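Local coordinates for cytosol aminopeptidase (PDB 3KZW), which probably removes amino-terminal residues, leucine in particular, from peptides as a metal-dependent aminopeptidase of the cytosol aminopeptidase (M17) family, at residues 107-112 with 426-431; 118-123 with 156-161; 147-152 with 190-195; 194-199 with 321-326. All coordinates share one frame; numbering follows the deposited sequence.

Overall arrangement
Contact 1 joins the N-terminal and catalytic domains of the leucyl aminopeptidase fold, contact 2 lies within the N-terminal domain, and contacts 3 and 4 follow helix 188-208 toward the catalytic domain. Helix 108-124 serves contacts 1 and 2, helix 144-157 contacts 2 and 3, and helix 188-208 contacts 3 and 4, where the end of helix 308-322 meets it. The centres of contacts 3 and 4 are about 11 Å apart, those of contacts 1 and 4 about 19 Å. Along the chain, contact 1 spans the other three; contacts 2 and 3 interleave, and contact 4 opens on Ile194 and Ser195, where contact 3 ends. Together these linked helices probably help join the two domains.

Contact 1: residues 107-112 with 426-431; sequences SYQDML and EVDEMV
Tyr108 and Asp428 carry this contact between the first turn of helix 108-124 and the loop that follows helix 414-426. The tyrosine packs its ring against the loop backbone. Its CG is anti to the backbone N (chi1 180°), which swings the ring out along the loop. One side of the ring does the touching: Tyr108 CD2 comes within 3.6 Å of Glu426 O, and Tyr108 CE2 lies 3.8 Å from Val427 CA. The apolar side-chain contacts are fewer. The valine stands a little farther off, with its CB 4.3 Å from Tyr108 CE2. One turn on, Leu112 lends a single methyl, CD1, which sits 3.9 Å from Asp428 CB, the two side chains running antiparallel past one another.

The polar part centres on the Asp428 carboxylate, which lies beside the aliphatic part of Gln109; Asp428 OD1 is 3.4 Å from Gln109 CG. Asp428 OD2 has a weak hydrogen bond to Tyr494 outside the two segments. Glu429, next in the loop, bonds through its carboxylate to Thr507 OG1 and Met504 N.

Within the helix start, Ser107 and Asp110 bond reciprocally. Asp110 N donates to Ser107 OG over 3.3 Å, and Ser107 N donates to Asp110 OD2 over 3.0 Å, approaching from above the carboxylate plane. This is a capping box, and it caps the N-terminal start of helix 108-124, where Tyr108 and Gln109 meet a surface loop of the catalytic domain.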
loop_
_atom_site.group_PDB
_atom_site.type_symbol
_atom_site.label_atom_id
_atom_site.label_comp_id
_atom_site.label_asym_id
_atom_site.label_seq_id
_atom_site.Cartn_x
_atom_site.Cartn_y
_atom_site.Cartn_z
ATOM N N SER A 107 -35.822 28.002 -10.105
ATOM C CA SER A 107 -35.241 27.164 -11.151
ATOM C C SER A 107 -35.998 25.848 -11.314
ATOM O O SER A 107 -36.896 25.538 -10.525
ATOM C CB SER A 107 -33.768 26.884 -10.840
ATOM O OG SER A 107 -33.626 26.216 -9.595
ATOM N N TYR A 108 -35.633 25.083 -12.342
ATOM C CA TYR A 108 -36.196 23.752 -12.567
ATOM C C TYR A 108 -35.776 22.780 -11.462
ATOM O O TYR A 108 -36.544 21.895 -11.077
ATOM C CB TYR A 108 -35.787 23.216 -13.943
ATOM C CG TYR A 108 -36.319 21.833 -14.262
ATOM C CD1 TYR A 108 -37.652 21.642 -14.619
ATOM C CD2 TYR A 108 -35.483 20.716 -14.214
ATOM C CE1 TYR A 108 -38.145 20.373 -14.912
ATOM C CE2 TYR A 108 -35.963 19.442 -14.506
ATOM C CZ TYR A 108 -37.295 19.278 -14.854
ATOM O OH TYR A 108 -37.771 18.017 -15.146
ATOM N N GLN A 109 -34.555 22.956 -10.959
ATOM C CA GLN A 109 -34.055 22.187 -9.818
ATOM C C GLN A 109 -34.939 22.412 -8.589
ATOM O O GLN A 109 -35.288 21.462 -7.889
ATOM C CB GLN A 109 -32.603 22.564 -9.510
ATOM C CG GLN A 109 -31.940 21.709 -8.436
ATOM C CD GLN A 109 -30.587 22.250 -8.009
ATOM O OE1 GLN A 109 -29.552 21.629 -8.255
ATOM N NE2 GLN A 109 -30.589 23.419 -7.372
ATOM N N ASP A 110 -35.298 23.673 -8.346
ATOM C CA ASP A 110 -36.205 24.038 -7.258
ATOM C C ASP A 110 -37.535 23.297 -7.373
ATOM O O ASP A 110 -38.038 22.775 -6.381
ATOM C CB ASP A 110 -36.440 25.554 -7.219
ATOM C CG ASP A 110 -35.200 26.340 -6.791
ATOM O OD1 ASP A 110 -34.367 25.799 -6.031
ATOM O OD2 ASP A 110 -35.065 27.512 -7.213
ATOM N N MET A 111 -38.086 23.238 -8.588
ATOM C CA MET A 111 -39.343 22.527 -8.855
ATOM C C MET A 111 -39.233 21.037 -8.525
ATOM O O MET A 111 -40.162 20.454 -7.966
ATOM C CB MET A 111 -39.787 22.706 -10.314
ATOM C CG MET A 111 -40.219 24.117 -10.704
ATOM S SD MET A 111 -40.501 24.262 -12.494
ATOM C CE MET A 111 -40.415 26.049 -12.757
ATOM N N LEU A 112 -38.095 20.432 -8.868
ATOM C CA LEU A 112 -37.828 19.027 -8.541
ATOM C C LEU A 112 -37.720 18.811 -7.031
ATOM O O LEU A 112 -38.176 17.796 -6.506
ATOM C CB LEU A 112 -36.556 18.534 -9.236
ATOM C CG LEU A 112 -36.542 18.407 -10.760
ATOM C CD1 LEU A 112 -35.159 18.001 -11.234
ATOM C CD2 LEU A 112 -37.584 17.414 -11.258
ATOM N N GLU A 426 -30.335 22.364 -18.362
ATOM C CA GLU A 426 -31.704 22.841 -18.177
ATOM C C GLU A 426 -32.596 21.835 -17.444
ATOM O O GLU A 426 -33.653 22.207 -16.925
ATOM C CB GLU A 426 -32.326 23.207 -19.525
ATOM C CG GLU A 426 -31.736 24.459 -20.161
ATOM C CD GLU A 426 -32.163 24.652 -21.608
ATOM O OE1 GLU A 426 -32.843 23.756 -22.162
ATOM O OE2 GLU A 426 -31.815 25.705 -22.192
ATOM N N VAL A 427 -32.173 20.571 -17.406
ATOM C CA VAL A 427 -32.946 19.511 -16.749
ATOM C C VAL A 427 -32.251 18.942 -15.506
ATOM O O VAL A 427 -32.489 17.794 -15.116
ATOM C CB VAL A 427 -33.350 18.368 -17.730
ATOM C CG1 VAL A 427 -34.303 18.888 -18.804
ATOM C CG2 VAL A 427 -32.125 17.707 -18.354
ATOM N N ASP A 428 -31.407 19.767 -14.887
ATOM C CA ASP A 428 -30.705 19.436 -13.639
ATOM C C ASP A 428 -29.825 18.180 -13.727
ATOM O O ASP A 428 -29.813 17.347 -12.818
ATOM C CB ASP A 428 -31.691 19.347 -12.460
ATOM C CG ASP A 428 -30.994 19.349 -11.109
ATOM O OD1 ASP A 428 -30.101 20.198 -10.899
ATOM O OD2 ASP A 428 -31.339 18.502 -10.255
ATOM N N GLU A 429 -29.098 18.045 -14.834
ATOM C CA GLU A 429 -28.136 16.958 -15.003
ATOM C C GLU A 429 -26.786 17.509 -15.453
ATOM O O GLU A 429 -26.650 18.034 -16.555
ATOM C CB GLU A 429 -28.653 15.896 -15.982
ATOM C CG GLU A 429 -29.791 15.043 -15.423
ATOM C CD GLU A 429 -30.023 13.751 -16.200
ATOM O OE1 GLU A 429 -30.178 13.797 -17.443
ATOM O OE2 GLU A 429 -30.070 12.684 -15.555
ATOM N N MET A 430 -25.790 17.395 -14.581
ATOM C CA MET A 430 -24.463 17.927 -14.860
ATOM C C MET A 430 -23.665 17.032 -15.806
ATOM O O MET A 430 -23.270 15.920 -15.453
ATOM C CB MET A 430 -23.700 18.186 -13.561
ATOM C CG MET A 430 -24.220 19.385 -12.789
ATOM S SD MET A 430 -23.208 19.789 -11.361
ATOM C CE MET A 430 -23.676 18.497 -10.204
ATOM N N VAL A 431 -23.456 17.529 -17.023
ATOM C CA VAL A 431 -22.667 16.840 -18.042
ATOM C C VAL A 431 -21.655 17.832 -18.608
ATOM O O VAL A 431 -22.013 18.954 -18.961
ATOM C CB VAL A 431 -23.554 16.289 -19.192
ATOM C CG1 VAL A 431 -22.734 15.419 -20.132
ATOM C CG2 VAL A 431 -24.738 15.492 -18.647
#

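Contact 2: residues 118-123 with 156-161; sequences LFQYIK and ERATYE
This is a helix-to-turn contact, partly buried, within the N-terminal domain: Phe119, Gln120 and Lys123 of helix 108-124 receive Ala158 and Thr159 from the type I beta turn, Arg157 to Tyr160, at the end of helix 144-157. One hydrogen bond crosses it. Gln120 NE2 donates to Ala158 O over 3.1 Å, at an N-H...O angle of 160°. The oxygen lies in the plane of the glutamine amide, whereas the donor is tilted 25° from the plane of the carbonyl. The extended Gln120 chain also lays its CG 3.3 Å from the same oxygen.

Beside that bond, the methyl of Thr159 faces the helix. Its OG1 sits between the backbone N and the carbonyl carbon (chi1 60°) and bonds back to Ser155 O, while CG2 is turned toward helix 108-124. There Thr159 CG2 lies 3.6 Å from Phe119 O and 3.8 Å from both Phe119 CB and Lys123 CG. The ring of Phe119 extends toward Met25, and Lys123 NZ reaches on to Ala24 O.

Gln120 NE2 also donates to Ser493 O, so one amide nitrogen links two backbone carbonyls. The chemistry therefore divides the work: the amide ties down the turn's carbonyl, and a methyl packs against helix backbone and methylenes.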
loop_
_atom_site.group_PDB
_atom_site.type_symbol
_atom_site.label_atom_id
_atom_site.label_comp_id
_atom_site.label_asym_id
_atom_site.label_seq_id
_atom_site.Cartn_x
_atom_site.Cartn_y
_atom_site.Cartn_z
ATOM N N LEU A 118 -42.366 16.937 -1.297
ATOM C CA LEU A 118 -43.806 16.848 -1.067
ATOM C C LEU A 118 -44.319 15.416 -1.193
ATOM O O LEU A 118 -44.905 14.888 -0.252
ATOM C CB LEU A 118 -44.571 17.775 -2.019
ATOM C CG LEU A 118 -46.104 17.778 -1.915
ATOM C CD1 LEU A 118 -46.570 18.339 -0.574
ATOM C CD2 LEU A 118 -46.724 18.545 -3.066
ATOM N N PHE A 119 -44.087 14.796 -2.351
ATOM C CA PHE A 119 -44.556 13.430 -2.606
ATOM C C PHE A 119 -43.918 12.391 -1.677
ATOM O O PHE A 119 -44.542 11.383 -1.346
ATOM C CB PHE A 119 -44.355 13.041 -4.075
ATOM C CG PHE A 119 -45.211 13.823 -5.037
ATOM C CD1 PHE A 119 -46.583 13.962 -4.824
ATOM C CD2 PHE A 119 -44.650 14.404 -6.168
ATOM C CE1 PHE A 119 -47.373 14.683 -5.718
ATOM C CE2 PHE A 119 -45.436 15.125 -7.067
ATOM C CZ PHE A 119 -46.796 15.263 -6.841
ATOM N N GLN A 120 -42.681 12.651 -1.257
ATOM C CA GLN A 120 -41.999 11.808 -0.273
ATOM C C GLN A 120 -42.680 11.887 1.089
ATOM O O GLN A 120 -42.819 10.875 1.775
ATOM C CB GLN A 120 -40.525 12.196 -0.148
ATOM C CG GLN A 120 -39.648 11.645 -1.263
ATOM C CD GLN A 120 -38.236 12.198 -1.239
ATOM O OE1 GLN A 120 -37.900 13.049 -0.414
ATOM N NE2 GLN A 120 -37.399 11.717 -2.152
ATOM N N TYR A 121 -43.104 13.091 1.470
ATOM C CA TYR A 121 -43.841 13.291 2.714
ATOM C C TYR A 121 -45.212 12.615 2.658
ATOM O O TYR A 121 -45.614 11.937 3.605
ATOM C CB TYR A 121 -43.986 14.783 3.038
ATOM C CG TYR A 121 -44.669 15.040 4.363
ATOM C CD1 TYR A 121 -43.963 14.947 5.560
ATOM C CD2 TYR A 121 -46.024 15.364 4.422
ATOM C CE1 TYR A 121 -44.584 15.172 6.782
ATOM C CE2 TYR A 121 -46.660 15.589 5.643
ATOM C CZ TYR A 121 -45.932 15.494 6.817
ATOM O OH TYR A 121 -46.554 15.716 8.026
ATOM N N ILE A 122 -45.912 12.801 1.538
ATOM C CA ILE A 122 -47.226 12.200 1.309
ATOM C C ILE A 122 -47.183 10.680 1.470
ATOM O O ILE A 122 -48.051 10.104 2.127
ATOM C CB ILE A 122 -47.797 12.585 -0.097
ATOM C CG1 ILE A 122 -47.977 14.104 -0.240
ATOM C CG2 ILE A 122 -49.114 11.865 -0.386
ATOM C CD1 ILE A 122 -48.775 14.775 0.875
ATOM N N LYS A 123 -46.165 10.047 0.885
ATOM C CA LYS A 123 -46.024 8.589 0.931
ATOM C C LYS A 123 -45.633 8.052 2.305
ATOM O O LYS A 123 -46.197 7.057 2.765
ATOM C CB LYS A 123 -45.049 8.086 -0.144
ATOM C CG LYS A 123 -45.653 8.012 -1.550
ATOM C CD LYS A 123 -46.727 6.924 -1.663
ATOM C CE LYS A 123 -47.532 7.064 -2.946
ATOM N NZ LYS A 123 -48.572 6.011 -3.068
ATOM N N GLU A 156 -43.248 9.748 -9.359
ATOM C CA GLU A 156 -42.742 8.386 -9.507
ATOM C C GLU A 156 -41.284 8.266 -9.071
ATOM O O GLU A 156 -40.923 7.327 -8.361
ATOM C CB GLU A 156 -42.897 7.906 -10.954
ATOM C CG GLU A 156 -44.340 7.736 -11.420
ATOM C CD GLU A 156 -45.032 6.518 -10.818
ATOM O OE1 GLU A 156 -44.335 5.599 -10.328
ATOM O OE2 GLU A 156 -46.281 6.476 -10.841
ATOM N N ARG A 157 -40.458 9.223 -9.490
ATOM C CA ARG A 157 -39.015 9.161 -9.252
ATOM C C ARG A 157 -38.628 9.359 -7.784
ATOM O O ARG A 157 -37.778 8.631 -7.264
ATOM C CB ARG A 157 -38.261 10.149 -10.149
ATOM C CG ARG A 157 -36.745 10.006 -10.050
ATOM C CD ARG A 157 -35.992 10.763 -11.121
ATOM N NE ARG A 157 -36.166 12.207 -11.004
ATOM C CZ ARG A 157 -35.281 13.107 -11.427
ATOM N NH1 ARG A 157 -34.134 12.719 -11.986
ATOM N NH2 ARG A 157 -35.542 14.404 -11.285
ATOM N N ALA A 158 -39.250 10.334 -7.126
ATOM C CA ALA A 158 -38.918 10.664 -5.740
ATOM C C ALA A 158 -39.431 9.623 -4.747
ATOM O O ALA A 158 -38.870 9.464 -3.661
ATOM C CB ALA A 158 -39.449 12.040 -5.380
ATOM N N THR A 159 -40.492 8.916 -5.131
ATOM C CA THR A 159 -41.157 7.956 -4.249
ATOM C C THR A 159 -40.713 6.515 -4.501
ATOM O O THR A 159 -41.293 5.575 -3.953
ATOM C CB THR A 159 -42.684 8.042 -4.396
ATOM O OG1 THR A 159 -43.048 7.748 -5.750
ATOM C CG2 THR A 159 -43.181 9.431 -4.031
ATOM N N TYR A 160 -39.684 6.349 -5.327
ATOM C CA TYR A 160 -39.182 5.032 -5.703
ATOM C C TYR A 160 -38.598 4.281 -4.508
ATOM O O TYR A 160 -37.929 4.870 -3.655
ATOM C CB TYR A 160 -38.134 5.166 -6.815
ATOM C CG TYR A 160 -37.441 3.878 -7.202
ATOM C CD1 TYR A 160 -38.050 2.969 -8.064
ATOM C CD2 TYR A 160 -36.172 3.572 -6.712
ATOM C CE1 TYR A 160 -37.416 1.786 -8.425
ATOM C CE2 TYR A 160 -35.530 2.390 -7.065
ATOM C CZ TYR A 160 -36.158 1.503 -7.920
ATOM O OH TYR A 160 -35.528 0.336 -8.275
ATOM N N GLU A 161 -38.877 2.982 -4.449
ATOM C CA GLU A 161 -38.236 2.094 -3.483
ATOM C C GLU A 161 -38.065 0.686 -4.042
ATOM O O GLU A 161 -38.916 0.198 -4.790
ATOM C CB GLU A 161 -38.978 2.081 -2.137
ATOM C CG GLU A 161 -40.466 1.746 -2.209
ATOM C CD GLU A 161 -41.171 1.862 -0.857
ATOM O OE1 GLU A 161 -40.590 1.447 0.176
ATOM O OE2 GLU A 161 -42.318 2.361 -0.836
#

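Contact 3: residues 147-152 with 190-195; sequences VLMACG and IHEGIS
Gly152 and Gly193 meet backbone to backbone, with their CA atoms 3.9 Å apart, where helices 144-157 and 188-208 cross. The segment axes come as close as 6.8 Å at a crossing angle of -39°. With no side chain on either residue, the main chains touch directly, Gly152 C lying 3.4 Å from Gly193 C.

No conventional hydrogen bond joins the helices, but three CA-H...O contacts do. Ile190 CA approaches Leu148 O at 3.6 Å, Gly152 CA approaches Ile190 O at 3.5 Å, and Ile194 CA approaches Gly152 O at 3.5 Å, with Ile194 CG1 resting against the same oxygen.

Apolar side chains border this core. Leu148 CB lies 3.8 Å from Ile190 CG1, and their delta methyls also meet. Nearby, Phe27 of strand 25-29 touches both isoleucines.

At the other border, Met149 starts away from the partner helix but bends back at chi2 and chi3 (76° and 62°), bringing its CE 3.6 Å from Glu192 OE2. That carboxylate oxygen is held chiefly by a salt bridge to Lys513.

The chemistry is consistent with a buried crossing in which weak CA-H...O contacts supplement close main-chain packing, while larger side chains seal its borders.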
loop_
_atom_site.group_PDB
_atom_site.type_symbol
_atom_site.label_atom_id
_atom_site.label_comp_id
_atom_site.label_asym_id
_atom_site.label_seq_id
_atom_site.Cartn_x
_atom_site.Cartn_y
_atom_site.Cartn_z
ATOM N N VAL A 147 -43.799 23.104 -14.702
ATOM C CA VAL A 147 -44.304 22.794 -13.363
ATOM C C VAL A 147 -44.992 21.428 -13.343
ATOM O O VAL A 147 -44.743 20.616 -12.452
ATOM C CB VAL A 147 -45.261 23.897 -12.837
ATOM C CG1 VAL A 147 -45.830 23.526 -11.474
ATOM C CG2 VAL A 147 -44.539 25.232 -12.750
ATOM N N LEU A 148 -45.838 21.180 -14.340
ATOM C CA LEU A 148 -46.593 19.928 -14.431
ATOM C C LEU A 148 -45.727 18.738 -14.844
ATOM O O LEU A 148 -46.011 17.603 -14.462
ATOM C CB LEU A 148 -47.784 20.081 -15.387
ATOM C CG LEU A 148 -48.844 21.148 -15.074
ATOM C CD1 LEU A 148 -49.879 21.209 -16.186
ATOM C CD2 LEU A 148 -49.518 20.914 -13.728
ATOM N N MET A 149 -44.681 19.006 -15.625
ATOM C CA MET A 149 -43.701 17.991 -16.006
ATOM C C MET A 149 -42.964 17.494 -14.765
ATOM O O MET A 149 -42.894 16.290 -14.521
ATOM C CB MET A 149 -42.698 18.566 -17.009
ATOM C CG MET A 149 -41.857 17.528 -17.751
ATOM S SD MET A 149 -42.765 16.663 -19.055
ATOM C CE MET A 149 -43.187 18.013 -20.167
ATOM N N ALA A 150 -42.429 18.436 -13.989
ATOM C CA ALA A 150 -41.724 18.139 -12.748
ATOM C C ALA A 150 -42.624 17.397 -11.766
ATOM O O ALA A 150 -42.188 16.448 -11.114
ATOM C CB ALA A 150 -41.193 19.421 -12.124
ATOM N N CYS A 151 -43.880 17.832 -11.681
ATOM C CA CYS A 151 -44.895 17.186 -10.852
ATOM C C CYS A 151 -45.072 15.716 -11.229
ATOM O O CYS A 151 -45.091 14.842 -10.358
ATOM C CB CYS A 151 -46.227 17.930 -10.972
ATOM S SG CYS A 151 -47.515 17.375 -9.833
ATOM N N GLY A 152 -45.184 15.452 -12.530
ATOM C CA GLY A 152 -45.349 14.095 -13.049
ATOM C C GLY A 152 -44.156 13.184 -12.801
ATOM O O GLY A 152 -44.324 12.043 -12.365
ATOM N N ILE A 190 -48.736 16.161 -16.963
ATOM C CA ILE A 190 -48.441 15.344 -15.788
ATOM C C ILE A 190 -48.275 13.877 -16.191
ATOM O O ILE A 190 -47.311 13.226 -15.784
ATOM C CB ILE A 190 -49.522 15.499 -14.686
ATOM C CG1 ILE A 190 -49.595 16.954 -14.213
ATOM C CG2 ILE A 190 -49.236 14.571 -13.505
ATOM C CD1 ILE A 190 -50.796 17.278 -13.339
ATOM N N HIS A 191 -49.204 13.374 -17.003
ATOM C CA HIS A 191 -49.145 11.997 -17.508
ATOM C C HIS A 191 -47.890 11.743 -18.343
ATOM O O HIS A 191 -47.394 10.617 -18.401
ATOM C CB HIS A 191 -50.398 11.653 -18.324
ATOM C CG HIS A 191 -51.651 11.551 -17.508
ATOM N ND1 HIS A 191 -51.674 11.016 -16.236
ATOM C CD2 HIS A 191 -52.931 11.888 -17.794
ATOM C CE1 HIS A 191 -52.909 11.046 -15.768
ATOM N NE2 HIS A 191 -53.691 11.570 -16.695
ATOM N N GLU A 192 -47.392 12.798 -18.986
ATOM C CA GLU A 192 -46.135 12.751 -19.726
ATOM C C GLU A 192 -44.950 12.593 -18.767
ATOM O O GLU A 192 -44.013 11.843 -19.045
ATOM C CB GLU A 192 -45.979 14.013 -20.584
ATOM C CG GLU A 192 -44.771 14.006 -21.518
ATOM C CD GLU A 192 -44.775 15.154 -22.513
ATOM O OE1 GLU A 192 -45.869 15.560 -22.965
ATOM O OE2 GLU A 192 -43.674 15.641 -22.851
ATOM N N GLY A 193 -45.008 13.302 -17.642
ATOM C CA GLY A 193 -43.976 13.223 -16.611
ATOM C C GLY A 193 -43.953 11.875 -15.913
ATOM O O GLY A 193 -42.882 11.347 -15.609
ATOM N N ILE A 194 -45.141 11.324 -15.664
ATOM C CA ILE A 194 -45.293 10.023 -15.010
ATOM C C ILE A 194 -44.622 8.907 -15.812
ATOM O O ILE A 194 -43.901 8.079 -15.247
ATOM C CB ILE A 194 -46.786 9.685 -14.752
ATOM C CG1 ILE A 194 -47.362 10.601 -13.668
ATOM C CG2 ILE A 194 -46.961 8.218 -14.348
ATOM C CD1 ILE A 194 -48.876 10.602 -13.588
ATOM N N SER A 195 -44.850 8.901 -17.123
ATOM C CA SER A 195 -44.288 7.879 -18.004
ATOM C C SER A 195 -42.765 7.978 -18.105
ATOM O O SER A 195 -42.085 6.961 -18.260
ATOM C CB SER A 195 -44.940 7.926 -19.390
ATOM O OG SER A 195 -44.761 9.191 -19.996
#

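Contact 4: residues 194-199 with 321-326; sequences ISIGQS and SRLQLP
Arg322 runs its CG anti to the carbonyl carbon (chi1 -81°) and then bends at chi3 (72°), which carries the guanidinium across to Gln198; the glutamine, extended beyond CG, brings its amide oxygen to meet it. The arginine comes from the last turn of helix 308-322, which closes in a Schellman motif with Gln324, at positive phi, as its C-prime residue. Helix 188-208 supplies the other side, so the contact sets this long helix against a helix end of the catalytic domain.

The Arg322 guanidinium grips Gln198 end-on through two hydrogen bonds, both distinctly bent, as expected when two N-H groups share one oxygen. Arg322 NH2 is 2.9 Å from Gln198 OE1, above the carbonyl plane, whereas Arg322 NH1, 3.0 Å from Gln198 OE1, meets a lone pair of that oxygen in the plane. The amide and guanidinium planes are 44° apart. The charge probably polarises the amide. Ser195 CB lies over one guanidinium face, 3.6 Å from Arg322 NH2, near the rim. Glu318 adds a long, weak ion pair to Arg322 NH1.

Leu323 continues the interface on its apolar side. Its CD1 is 4.2 Å from Ile196 CG1, the two side chains crossing at about a right angle. Ser195 OG is hydrogen-bonded to Glu192 O, one turn back in its own helix, and Leu323 CD2 packs against that hydroxyl, 3.4 Å from Ser195 OG.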
loop_
_atom_site.group_PDB
_atom_site.type_symbol
_atom_site.label_atom_id
_atom_site.label_comp_id
_atom_site.label_asym_id
_atom_site.label_seq_id
_atom_site.Cartn_x
_atom_site.Cartn_y
_atom_site.Cartn_z
ATOM N N ILE A 194 -45.141 11.324 -15.664
ATOM C CA ILE A 194 -45.293 10.023 -15.010
ATOM C C ILE A 194 -44.622 8.907 -15.812
ATOM O O ILE A 194 -43.901 8.079 -15.247
ATOM C CB ILE A 194 -46.786 9.685 -14.752
ATOM C CG1 ILE A 194 -47.362 10.601 -13.668
ATOM C CG2 ILE A 194 -46.961 8.218 -14.348
ATOM C CD1 ILE A 194 -48.876 10.602 -13.588
ATOM N N SER A 195 -44.850 8.901 -17.123
ATOM C CA SER A 195 -44.288 7.879 -18.004
ATOM C C SER A 195 -42.765 7.978 -18.105
ATOM O O SER A 195 -42.085 6.961 -18.260
ATOM C CB SER A 195 -44.940 7.926 -19.390
ATOM O OG SER A 195 -44.761 9.191 -19.996
ATOM N N ILE A 196 -42.238 9.199 -18.007
ATOM C CA ILE A 196 -40.789 9.419 -17.958
ATOM C C ILE A 196 -40.228 8.906 -16.629
ATOM O O ILE A 196 -39.218 8.197 -16.605
ATOM C CB ILE A 196 -40.417 10.915 -18.185
ATOM C CG1 ILE A 196 -40.691 11.316 -19.639
ATOM C CG2 ILE A 196 -38.955 11.182 -17.826
ATOM C CD1 ILE A 196 -40.598 12.808 -19.916
ATOM N N GLY A 197 -40.901 9.259 -15.536
ATOM C CA GLY A 197 -40.522 8.821 -14.195
ATOM C C GLY A 197 -40.535 7.312 -14.038
ATOM O O GLY A 197 -39.643 6.740 -13.406
ATOM N N GLN A 198 -41.547 6.668 -14.617
ATOM C CA GLN A 198 -41.655 5.205 -14.597
ATOM C C GLN A 198 -40.592 4.530 -15.462
ATOM O O GLN A 198 -40.198 3.394 -15.192
ATOM C CB GLN A 198 -43.053 4.757 -15.025
ATOM C CG GLN A 198 -44.100 4.925 -13.943
ATOM C CD GLN A 198 -45.466 4.401 -14.343
ATOM O OE1 GLN A 198 -45.667 3.935 -15.467
ATOM N NE2 GLN A 198 -46.417 4.476 -13.418
ATOM N N SER A 199 -40.133 5.234 -16.496
ATOM C CA SER A 199 -39.039 4.755 -17.337
ATOM C C SER A 199 -37.713 4.797 -16.585
ATOM O O SER A 199 -36.874 3.907 -16.748
ATOM C CB SER A 199 -38.943 5.579 -18.621
ATOM O OG SER A 199 -40.133 5.471 -19.377
ATOM N N SER A 321 -41.134 5.320 -26.589
ATOM C CA SER A 321 -42.234 4.524 -27.134
ATOM C C SER A 321 -43.576 4.860 -26.487
ATOM O O SER A 321 -44.603 4.928 -27.170
ATOM C CB SER A 321 -41.939 3.027 -27.011
ATOM O OG SER A 321 -41.860 2.624 -25.656
ATOM N N ARG A 322 -43.559 5.075 -25.172
ATOM C CA ARG A 322 -44.769 5.433 -24.426
ATOM C C ARG A 322 -45.235 6.852 -24.725
ATOM O O ARG A 322 -46.425 7.148 -24.636
ATOM C CB ARG A 322 -44.563 5.246 -22.923
ATOM C CG ARG A 322 -44.713 3.805 -22.460
ATOM C CD ARG A 322 -44.423 3.664 -20.976
ATOM N NE ARG A 322 -45.476 4.243 -20.143
ATOM C CZ ARG A 322 -45.436 4.312 -18.813
ATOM N NH1 ARG A 322 -44.390 3.837 -18.145
ATOM N NH2 ARG A 322 -46.446 4.858 -18.149
ATOM N N LEU A 323 -44.291 7.721 -25.077
ATOM C CA LEU A 323 -44.615 9.078 -25.509
ATOM C C LEU A 323 -44.942 9.124 -27.000
ATOM O O LEU A 323 -45.375 10.161 -27.511
ATOM C CB LEU A 323 -43.469 10.045 -25.184
ATOM C CG LEU A 323 -43.138 10.316 -23.713
ATOM C CD1 LEU A 323 -42.032 11.352 -23.609
ATOM C CD2 LEU A 323 -44.366 10.761 -22.931
ATOM N N GLN A 324 -44.737 7.994 -27.680
ATOM C CA GLN A 324 -44.985 7.854 -29.120
ATOM C C GLN A 324 -44.281 8.940 -29.938
ATOM O O GLN A 324 -44.891 9.595 -30.792
ATOM C CB GLN A 324 -46.490 7.812 -29.418
ATOM C CG GLN A 324 -47.170 6.521 -28.986
ATOM C CD GLN A 324 -48.684 6.609 -29.027
ATOM O OE1 GLN A 324 -49.275 7.589 -28.571
ATOM N NE2 GLN A 324 -49.320 5.578 -29.569
ATOM N N LEU A 325 -42.991 9.120 -29.660
ATOM C CA LEU A 325 -42.177 10.132 -30.324
ATOM C C LEU A 325 -41.886 9.740 -31.769
ATOM O O LEU A 325 -41.584 8.575 -32.045
ATOM C CB LEU A 325 -40.865 10.356 -29.566
ATOM C CG LEU A 325 -40.921 10.845 -28.113
ATOM C CD1 LEU A 325 -39.517 10.924 -27.538
ATOM C CD2 LEU A 325 -41.629 12.191 -27.980
ATOM N N PRO A 326 -41.979 10.712 -32.698
ATOM C CA PRO A 326 -41.704 10.448 -34.111
ATOM C C PRO A 326 -40.204 10.330 -34.402
ATOM O O PRO A 326 -39.646 11.139 -35.148
ATOM C CB PRO A 326 -42.315 11.665 -34.816
ATOM C CG PRO A 326 -42.254 12.753 -33.810
ATOM C CD PRO A 326 -42.414 12.104 -32.467
#